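Local atomic coordinates of 11S globulin subunit beta (Cucurbita maxima, PDB entry 2E9Q), a protein that serves as a nutrient reservoir of the pumpkin seed, where each mature subunit, an acidic and a basic chain from one precursor, assembles into hexamers. Residues N332-P337 and R447-G452; Y107-R112 and F121-Q126; I66-R71 and L157-D162. One frame throughout, in Å; residues are numbered along the deposited sequence.

Contacts 2 and 3 both belong to the first cupin sequence range, and contact 2 is formed within the chain that runs between the two strands of contact 3. Contact 1 closes last, on strand 334-340 of the second cupin range. Contact 3 is the most central, about 8 Å from the centre of the chain, while contacts 1 and 2 lie on opposite sides of that centre, their own centres about 52 Å apart. Contact 3 is about 29 Å from contact 1 and about 30 Å from contact 2, centre to centre, and none touches another. Only contact 1 adjoins the assigned magnesium site, through Arg447 and, by way of Val335, Lys387. Contacts 1 and 2 also meet neighbouring subunits.

Contact 1 of 3, residues N332-P337 and R447-G452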
loop_
_atom_site.group_PDB
_atom_site.type_symbol
_atom_site.label_atom_id
_atom_site.label_comp_id
_atom_site.label_asym_id
_atom_site.label_seq_id
_atom_site.Cartn_x
_atom_site.Cartn_y
_atom_site.Cartn_z
ATOM N N ASN A 332 -24.731 21.697 -24.953
ATOM C CA ASN A 332 -24.259 20.874 -26.060
ATOM C C ASN A 332 -22.745 20.723 -26.148
ATOM O O ASN A 332 -22.221 20.159 -27.118
ATOM C CB ASN A 332 -24.831 21.447 -27.354
ATOM C CG ASN A 332 -26.308 21.766 -27.220
ATOM O OD1 ASN A 332 -26.771 22.835 -27.618
ATOM N ND2 ASN A 332 -27.055 20.834 -26.641
ATOM N N ALA A 333 -22.042 21.224 -25.134
ATOM C CA ALA A 333 -20.584 21.115 -25.097
ATOM C C ALA A 333 -20.215 19.661 -24.775
ATOM O O ALA A 333 -20.974 18.956 -24.111
ATOM C CB ALA A 333 -20.011 22.058 -24.047
ATOM N N MET A 334 -19.050 19.228 -25.247
ATOM C CA MET A 334 -18.590 17.855 -25.052
ATOM C C MET A 334 -17.164 17.790 -24.510
ATOM O O MET A 334 -16.300 18.559 -24.936
ATOM C CB MET A 334 -18.669 17.129 -26.396
ATOM C CG MET A 334 -18.522 15.631 -26.347
ATOM S SD MET A 334 -18.770 14.953 -27.996
ATOM C CE MET A 334 -17.081 14.501 -28.440
ATOM N N VAL A 335 -16.920 16.876 -23.571
ATOM C CA VAL A 335 -15.573 16.677 -23.042
ATOM C C VAL A 335 -15.002 15.587 -23.942
ATOM O O VAL A 335 -15.630 14.551 -24.143
ATOM C CB VAL A 335 -15.571 16.188 -21.572
ATOM C CG1 VAL A 335 -14.170 15.759 -21.172
ATOM C CG2 VAL A 335 -16.035 17.308 -20.651
ATOM N N ALA A 336 -13.828 15.834 -24.509
ATOM C CA ALA A 336 -13.197 14.883 -25.416
ATOM C C ALA A 336 -12.953 13.518 -24.777
ATOM O O ALA A 336 -12.790 13.417 -23.559
ATOM C CB ALA A 336 -11.875 15.449 -25.917
ATOM N N PRO A 337 -12.944 12.447 -25.598
ATOM C CA PRO A 337 -12.704 11.103 -25.069
ATOM C C PRO A 337 -11.361 11.095 -24.357
ATOM O O PRO A 337 -10.368 11.614 -24.862
ATOM C CB PRO A 337 -12.712 10.219 -26.321
ATOM C CG PRO A 337 -12.438 11.179 -27.454
ATOM C CD PRO A 337 -13.219 12.392 -27.044
ATOM N N ARG A 447 -9.266 19.532 -24.127
ATOM C CA ARG A 447 -10.091 18.644 -23.310
ATOM C C ARG A 447 -11.570 18.942 -23.486
ATOM O O ARG A 447 -12.394 18.031 -23.616
ATOM C CB ARG A 447 -9.721 18.755 -21.828
ATOM C CG ARG A 447 -10.307 17.623 -20.994
ATOM C CD ARG A 447 -10.046 17.778 -19.507
ATOM N NE ARG A 447 -8.643 18.042 -19.204
ATOM C CZ ARG A 447 -8.099 17.870 -18.002
ATOM N NH1 ARG A 447 -8.838 17.423 -16.998
ATOM N NH2 ARG A 447 -6.822 18.166 -17.801
ATOM N N VAL A 448 -11.912 20.225 -23.477
ATOM C CA VAL A 448 -13.294 20.622 -23.653
ATOM C C VAL A 448 -13.507 21.008 -25.111
ATOM O O VAL A 448 -12.720 21.760 -25.688
ATOM C CB VAL A 448 -13.660 21.803 -22.749
ATOM C CG1 VAL A 448 -15.099 22.226 -23.010
ATOM C CG2 VAL A 448 -13.490 21.406 -21.291
ATOM N N LEU A 449 -14.565 20.470 -25.703
ATOM C CA LEU A 449 -14.891 20.739 -27.092
ATOM C C LEU A 449 -16.094 21.653 -27.209
ATOM O O LEU A 449 -17.151 21.385 -26.632
ATOM C CB LEU A 449 -15.180 19.434 -27.824
ATOM C CG LEU A 449 -13.979 18.641 -28.332
ATOM C CD1 LEU A 449 -12.937 18.501 -27.253
ATOM C CD2 LEU A 449 -14.457 17.278 -28.798
ATOM N N SER A 450 -15.932 22.737 -27.959
ATOM C CA SER A 450 -17.019 23.688 -28.154
ATOM C C SER A 450 -18.091 23.041 -29.024
ATOM O O SER A 450 -17.778 22.243 -29.908
ATOM C CB SER A 450 -16.485 24.962 -28.820
ATOM O OG SER A 450 -15.711 24.654 -29.965
ATOM N N PRO A 451 -19.371 23.364 -28.773
ATOM C CA PRO A 451 -20.473 22.798 -29.554
ATOM C C PRO A 451 -20.127 22.740 -31.037
ATOM O O PRO A 451 -19.961 23.769 -31.693
ATOM C CB PRO A 451 -21.627 23.747 -29.253
ATOM C CG PRO A 451 -21.383 24.087 -27.821
ATOM C CD PRO A 451 -19.878 24.342 -27.793
ATOM N N GLY A 452 -19.998 21.518 -31.544
ATOM C CA GLY A 452 -19.665 21.310 -32.940
ATOM C C GLY A 452 -19.845 19.846 -33.281
ATOM O O GLY A 452 -18.888 19.150 -33.629
#
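Leu449 leans over the strand edge at Met334 and Ala336 and buries more surface here than any other residue. Its CG stands anti to the carbonyl carbon (chi1 -82°), and the two methyls then part ways. CD1 presses on Ala336 CB at 3.5 Å, tighter than usual for two carbons, while CD2 reaches CE of Met334 at 3.8 Å. Met334 lies beside Leu449 and points the same way; two conformers of it are deposited, so that second distance holds for one of them. Beneath the side chains the same pair is an antiparallel hydrogen-bonded one: Leu449 N gives a 2.7 Å bond to Met334 O, and Met334 N returns a longer one, 3.2 Å, to Leu449 O. Two residues on, past the non-hydrogen-bonded pair Val335-Val448, Ala336 N donates to Arg447 O at 2.8 Å. Where the pairing ends, the ring of Pro451 takes over, its CG set 4.0 Å from Ala333 N.

In the conformer described, NH1 of Arg447, a residue assigned to the magnesium site, makes a salt bridge with Glu325. The short strand 448-449 thus adds an edge to strand 334-340, whose other neighbour here is strand 384-390, with Ile386 and Arg388 against Met334. Val335 and Val448 face Leu329 of strand 323-329, and Leu449 also packs on Ala221, in helix 215-222 of the second subunit.

Contact 2 of 3, residues Y107-R112 and F121-Q126; sequences YQTDLR and FKDQHQ
Thr109 grips one carbonyl twice. Its backbone N bonds Asp123 O at 2.8 Å, in the carbonyl plane, and its OG1 donates to the same oxygen at 3.1 Å, from 38° above that plane. With chi1 at 36°, OG1 sits between the backbone N and the carbonyl carbon, which brings it alongside Asp123, near CB and the carbonyl oxygen. A further backbone bond, His125 N to Tyr107 O at 2.7 Å, helps to join strands 107-109 and 123-125 in a weakly bonded antiparallel hairpin. CA-H...O contacts supplement it, among them Gln108 CA to Asp123 O at 3.1 Å.

Lys122 has the largest share of the van der Waals contact. Its extended chain runs across the Thr109-Asp110 backbone, CG lying 3.2 Å from Thr109 O and also meeting Leu111 CD2. On one face of the hairpin the side chains of Gln108 and Gln124 lie side by side, their amide planes 35° apart, with Gln108 OE1 3.9 Å from Gln124 NE2. On the other lies the His125 ring, with Tyr107 O over one of the ring's own faces.

A valine at Thr109 has no hydroxyl, and Asp123 O, left with the backbone N alone, would probably hold this end of the strand pair less firmly.

At the exposed rim Lys122 NZ is 4.7 Å from Asp110 OD1, a separation that may still be mildly attractive; the buried Asp123 carboxylate is instead taken up by Lys440 and Tyr441 of the third subunit. The chemistry is that of a polar hairpin whose backbone bonds are few and whose buried acid serves the subunit interface.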
loop_
_atom_site.group_PDB
_atom_site.type_symbol
_atom_site.label_atom_id
_atom_site.label_comp_id
_atom_site.label_asym_id
_atom_site.label_seq_id
_atom_site.Cartn_x
_atom_site.Cartn_y
_atom_site.Cartn_z
ATOM N N TYR A 107 -6.708 29.924 20.344
ATOM C CA TYR A 107 -7.249 31.226 19.974
ATOM C C TYR A 107 -8.127 31.708 21.127
ATOM O O TYR A 107 -8.803 30.907 21.776
ATOM C CB TYR A 107 -8.086 31.136 18.697
ATOM C CG TYR A 107 -7.282 31.082 17.417
ATOM C CD1 TYR A 107 -6.513 29.964 17.093
ATOM C CD2 TYR A 107 -7.286 32.158 16.529
ATOM C CE1 TYR A 107 -5.764 29.919 15.915
ATOM C CE2 TYR A 107 -6.543 32.128 15.349
ATOM C CZ TYR A 107 -5.784 31.008 15.048
ATOM O OH TYR A 107 -5.048 30.979 13.885
ATOM N N GLN A 108 -8.121 33.016 21.373
ATOM C CA GLN A 108 -8.896 33.587 22.472
ATOM C C GLN A 108 -9.990 34.533 21.964
ATOM O O GLN A 108 -9.694 35.595 21.419
ATOM C CB GLN A 108 -7.944 34.327 23.431
ATOM C CG GLN A 108 -6.786 33.461 23.951
ATOM C CD GLN A 108 -5.661 34.266 24.616
ATOM O OE1 GLN A 108 -4.687 33.694 25.122
ATOM N NE2 GLN A 108 -5.790 35.592 24.610
ATOM N N THR A 109 -11.252 34.138 22.134
ATOM C CA THR A 109 -12.370 34.972 21.689
ATOM C C THR A 109 -12.552 36.149 22.632
ATOM O O THR A 109 -13.044 35.992 23.755
ATOM C CB THR A 109 -13.708 34.192 21.629
ATOM O OG1 THR A 109 -13.772 33.252 22.710
ATOM C CG2 THR A 109 -13.852 33.475 20.299
ATOM N N ASP A 110 -12.151 37.321 22.145
ATOM C CA ASP A 110 -12.209 38.584 22.880
ATOM C C ASP A 110 -13.452 38.828 23.724
ATOM O O ASP A 110 -14.431 38.077 23.667
ATOM C CB ASP A 110 -12.044 39.750 21.904
ATOM C CG ASP A 110 -11.923 39.286 20.465
ATOM O OD1 ASP A 110 -10.841 38.771 20.094
ATOM O OD2 ASP A 110 -12.916 39.426 19.714
ATOM N N LEU A 111 -13.393 39.912 24.491
ATOM C CA LEU A 111 -14.477 40.310 25.375
ATOM C C LEU A 111 -15.569 41.075 24.633
ATOM O O LEU A 111 -15.511 41.248 23.411
ATOM C CB LEU A 111 -13.928 41.179 26.509
ATOM C CG LEU A 111 -12.663 40.659 27.198
ATOM C CD1 LEU A 111 -12.394 41.491 28.449
ATOM C CD2 LEU A 111 -12.829 39.185 27.561
ATOM N N ARG A 112 -16.565 41.531 25.388
ATOM C CA ARG A 112 -17.687 42.280 24.833
ATOM C C ARG A 112 -17.834 43.627 25.537
ATOM O O ARG A 112 -17.104 43.929 26.483
ATOM C CB ARG A 112 -18.984 41.469 24.978
ATOM C CG ARG A 112 -19.029 40.196 24.134
ATOM C CD ARG A 112 -20.223 39.312 24.498
ATOM N NE ARG A 112 -21.497 40.030 24.427
ATOM C CZ ARG A 112 -22.003 40.561 23.316
ATOM N NH1 ARG A 112 -21.349 40.461 22.164
ATOM N NH2 ARG A 112 -23.169 41.196 23.359
ATOM N N PHE A 121 -14.929 37.739 30.136
ATOM C CA PHE A 121 -14.465 36.383 29.892
ATOM C C PHE A 121 -13.988 36.190 28.462
ATOM O O PHE A 121 -14.578 36.709 27.514
ATOM C CB PHE A 121 -15.571 35.371 30.186
ATOM C CG PHE A 121 -15.228 33.966 29.768
ATOM C CD1 PHE A 121 -14.145 33.302 30.336
ATOM C CD2 PHE A 121 -15.978 33.314 28.797
ATOM C CE1 PHE A 121 -13.811 32.007 29.944
ATOM C CE2 PHE A 121 -15.651 32.020 28.399
ATOM C CZ PHE A 121 -14.564 31.364 28.973
ATOM N N LYS A 122 -12.909 35.433 28.318
ATOM C CA LYS A 122 -12.343 35.144 27.011
ATOM C C LYS A 122 -12.208 33.631 26.897
ATOM O O LYS A 122 -11.558 32.998 27.727
ATOM C CB LYS A 122 -10.969 35.800 26.866
ATOM C CG LYS A 122 -10.910 36.964 25.884
ATOM C CD LYS A 122 -9.464 37.245 25.504
ATOM C CE LYS A 122 -9.366 38.181 24.313
ATOM N NZ LYS A 122 -7.965 38.266 23.803
ATOM N N ASP A 123 -12.836 33.060 25.876
ATOM C CA ASP A 123 -12.799 31.620 25.634
ATOM C C ASP A 123 -11.577 31.265 24.783
ATOM O O ASP A 123 -11.136 32.051 23.946
ATOM C CB ASP A 123 -14.082 31.196 24.908
ATOM C CG ASP A 123 -14.124 29.701 24.589
ATOM O OD1 ASP A 123 -14.694 29.341 23.530
ATOM O OD2 ASP A 123 -13.609 28.893 25.395
ATOM N N GLN A 124 -11.022 30.084 25.005
ATOM C CA GLN A 124 -9.874 29.636 24.227
ATOM C C GLN A 124 -10.346 28.482 23.339
ATOM O O GLN A 124 -10.936 27.532 23.841
ATOM C CB GLN A 124 -8.759 29.164 25.163
ATOM C CG GLN A 124 -7.433 28.928 24.477
ATOM C CD GLN A 124 -6.275 28.900 25.464
ATOM O OE1 GLN A 124 -6.163 27.987 26.288
ATOM N NE2 GLN A 124 -5.412 29.915 25.394
ATOM N N HIS A 125 -10.083 28.564 22.034
ATOM C CA HIS A 125 -10.525 27.524 21.105
ATOM C C HIS A 125 -9.803 27.532 19.754
ATOM O O HIS A 125 -9.008 28.419 19.450
ATOM C CB HIS A 125 -12.010 27.698 20.829
ATOM C CG HIS A 125 -12.319 28.986 20.142
ATOM N ND1 HIS A 125 -11.857 29.276 18.879
ATOM C CD2 HIS A 125 -12.970 30.092 20.567
ATOM C CE1 HIS A 125 -12.204 30.506 18.555
ATOM N NE2 HIS A 125 -12.882 31.024 19.562
ATOM N N GLN A 126 -10.144 26.536 18.940
ATOM C CA GLN A 126 -9.610 26.322 17.593
ATOM C C GLN A 126 -9.936 27.476 16.665
ATOM O O GLN A 126 -10.861 28.234 16.911
ATOM C CB GLN A 126 -10.230 25.048 17.001
ATOM C CG GLN A 126 -11.756 25.141 16.917
ATOM C CD GLN A 126 -12.454 23.815 16.619
ATOM O OE1 GLN A 126 -13.640 23.659 16.905
ATOM N NE2 GLN A 126 -11.729 22.870 16.038
#

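Contact 3 of 3, residues I66-R71 and L157-D162; sequences IRHTIR and LIVFAD
The imidazole of His68 meets Val159 across the strands, CG2 of the valine coming at the ring obliquely, while Ile66 CG2 from its own strand lies over one face, 3.9 Å above the plane and offset toward the rim. These strands, 63-70 and 155-162, are antiparallel neighbours in a sheet of the cupin beta-barrel. Phe160, on the reverse face of its strand, meets the ring of Phe399, their planes nearly parallel. On that same face Arg67 makes a salt bridge with Glu49 of the adjacent strand 46-50 and a hydrogen bond with Tyr348; through Phe399 and Tyr348 this face meets the second cupin range.

Two hydrogen-bonded pairs hold the strands in register. Ile66 and Val159 exchange bonds, the shorter being Val159 N to Ile66 O at 2.7 Å; His68 and Leu157 do likewise, at 2.9 Å from Leu157 N to His68 O. Above the Ile66-Val159 pair the two CB atoms touch at 3.9 Å, and farther along Ile70 CD1 reaches Leu157 CD1.

Between the pairs, Ile158 turns at its second torsion (chi2 -57°), setting CD1 against the aliphatic stem of Arg67, 3.8 Å from CD. Below that stem, Arg67 CA points its hydrogen at Leu157 O, 3.2 Å away.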
loop_
_atom_site.group_PDB
_atom_site.type_symbol
_atom_site.label_atom_id
_atom_site.label_comp_id
_atom_site.label_asym_id
_atom_site.label_seq_id
_atom_site.Cartn_x
_atom_site.Cartn_y
_atom_site.Cartn_z
ATOM N N ILE A 66 -21.742 10.960 0.460
ATOM C CA ILE A 66 -22.727 11.435 1.413
ATOM C C ILE A 66 -23.066 12.878 1.067
ATOM O O ILE A 66 -22.192 13.646 0.651
ATOM C CB ILE A 66 -22.154 11.386 2.832
ATOM C CG1 ILE A 66 -21.781 9.948 3.175
ATOM C CG2 ILE A 66 -23.143 11.954 3.834
ATOM C CD1 ILE A 66 -21.101 9.802 4.510
ATOM N N ARG A 67 -24.340 13.240 1.201
ATOM C CA ARG A 67 -24.766 14.606 0.927
ATOM C C ARG A 67 -25.493 15.128 2.153
ATOM O O ARG A 67 -26.464 14.531 2.631
ATOM C CB ARG A 67 -25.673 14.682 -0.306
ATOM C CG ARG A 67 -26.219 16.099 -0.593
ATOM C CD ARG A 67 -26.859 16.191 -1.976
ATOM N NE ARG A 67 -27.915 15.194 -2.138
ATOM C CZ ARG A 67 -28.430 14.817 -3.304
ATOM N NH1 ARG A 67 -29.388 13.899 -3.331
ATOM N NH2 ARG A 67 -27.994 15.344 -4.443
ATOM N N HIS A 68 -24.995 16.239 2.678
ATOM C CA HIS A 68 -25.587 16.850 3.845
ATOM C C HIS A 68 -26.317 18.117 3.450
ATOM O O HIS A 68 -25.816 18.928 2.677
ATOM C CB HIS A 68 -24.509 17.194 4.867
ATOM C CG HIS A 68 -24.008 16.020 5.645
ATOM N ND1 HIS A 68 -22.666 15.785 5.855
ATOM C CD2 HIS A 68 -24.669 15.054 6.323
ATOM C CE1 HIS A 68 -22.524 14.727 6.634
ATOM N NE2 HIS A 68 -23.727 14.266 6.932
ATOM N N THR A 69 -27.515 18.282 3.986
ATOM C CA THR A 69 -28.300 19.465 3.709
ATOM C C THR A 69 -28.575 20.074 5.063
ATOM O O THR A 69 -29.372 19.554 5.844
ATOM C CB THR A 69 -29.606 19.110 2.995
ATOM O OG1 THR A 69 -29.302 18.673 1.660
ATOM C CG2 THR A 69 -30.518 20.321 2.931
ATOM N N ILE A 70 -27.886 21.172 5.347
ATOM C CA ILE A 70 -28.025 21.835 6.627
ATOM C C ILE A 70 -28.792 23.128 6.468
ATOM O O ILE A 70 -28.422 24.008 5.684
ATOM C CB ILE A 70 -26.635 22.102 7.235
ATOM C CG1 ILE A 70 -25.852 20.783 7.268
ATOM C CG2 ILE A 70 -26.769 22.684 8.651
ATOM C CD1 ILE A 70 -24.403 20.947 7.606
ATOM N N ARG A 71 -29.883 23.235 7.212
ATOM C CA ARG A 71 -30.714 24.423 7.134
ATOM C C ARG A 71 -30.102 25.537 7.968
ATOM O O ARG A 71 -29.293 25.281 8.866
ATOM C CB ARG A 71 -32.112 24.111 7.670
ATOM C CG ARG A 71 -32.794 22.926 7.010
ATOM C CD ARG A 71 -33.880 22.367 7.916
ATOM N NE ARG A 71 -34.444 21.132 7.387
ATOM C CZ ARG A 71 -34.998 20.189 8.134
ATOM N NH1 ARG A 71 -35.065 20.339 9.448
ATOM N NH2 ARG A 71 -35.477 19.094 7.569
ATOM N N LEU A 157 -23.616 20.048 1.154
ATOM C CA LEU A 157 -22.264 19.492 1.119
ATOM C C LEU A 157 -22.132 18.096 0.506
ATOM O O LEU A 157 -22.779 17.136 0.950
ATOM C CB LEU A 157 -21.717 19.434 2.532
ATOM C CG LEU A 157 -21.944 20.732 3.303
ATOM C CD1 LEU A 157 -21.702 20.508 4.783
ATOM C CD2 LEU A 157 -21.038 21.801 2.732
ATOM N N ILE A 158 -21.266 17.987 -0.496
ATOM C CA ILE A 158 -21.008 16.716 -1.152
ATOM C C ILE A 158 -19.747 16.100 -0.535
ATOM O O ILE A 158 -18.629 16.535 -0.807
ATOM C CB ILE A 158 -20.803 16.921 -2.658
ATOM C CG1 ILE A 158 -21.947 17.768 -3.230
ATOM C CG2 ILE A 158 -20.725 15.567 -3.347
ATOM C CD1 ILE A 158 -23.342 17.184 -2.986
ATOM N N VAL A 159 -19.947 15.088 0.301
ATOM C CA VAL A 159 -18.868 14.407 0.999
ATOM C C VAL A 159 -18.366 13.127 0.341
ATOM O O VAL A 159 -19.091 12.135 0.262
ATOM C CB VAL A 159 -19.300 14.038 2.417
ATOM C CG1 VAL A 159 -18.133 13.400 3.175
ATOM C CG2 VAL A 159 -19.840 15.276 3.133
ATOM N N PHE A 160 -17.117 13.156 -0.116
ATOM C CA PHE A 160 -16.479 12.013 -0.737
ATOM C C PHE A 160 -15.488 11.395 0.249
ATOM O O PHE A 160 -14.593 12.072 0.769
ATOM C CB PHE A 160 -15.768 12.448 -2.008
ATOM C CG PHE A 160 -14.924 11.377 -2.631
ATOM C CD1 PHE A 160 -13.547 11.360 -2.436
ATOM C CD2 PHE A 160 -15.503 10.400 -3.444
ATOM C CE1 PHE A 160 -12.748 10.384 -3.047
ATOM C CE2 PHE A 160 -14.717 9.418 -4.063
ATOM C CZ PHE A 160 -13.334 9.411 -3.865
ATOM N N ALA A 161 -15.676 10.110 0.521
ATOM C CA ALA A 161 -14.823 9.378 1.445
ATOM C C ALA A 161 -14.244 8.178 0.729
ATOM O O ALA A 161 -14.944 7.481 -0.013
ATOM C CB ALA A 161 -15.627 8.930 2.657
ATOM N N ASP A 162 -12.959 7.939 0.951
ATOM C CA ASP A 162 -12.271 6.827 0.318
ATOM C C ASP A 162 -11.740 5.873 1.376
ATOM O O ASP A 162 -10.796 6.197 2.107
ATOM C CB ASP A 162 -11.138 7.368 -0.551
ATOM C CG ASP A 162 -10.209 6.288 -1.050
ATOM O OD1 ASP A 162 -10.673 5.164 -1.365
ATOM O OD2 ASP A 162 -8.997 6.580 -1.142
#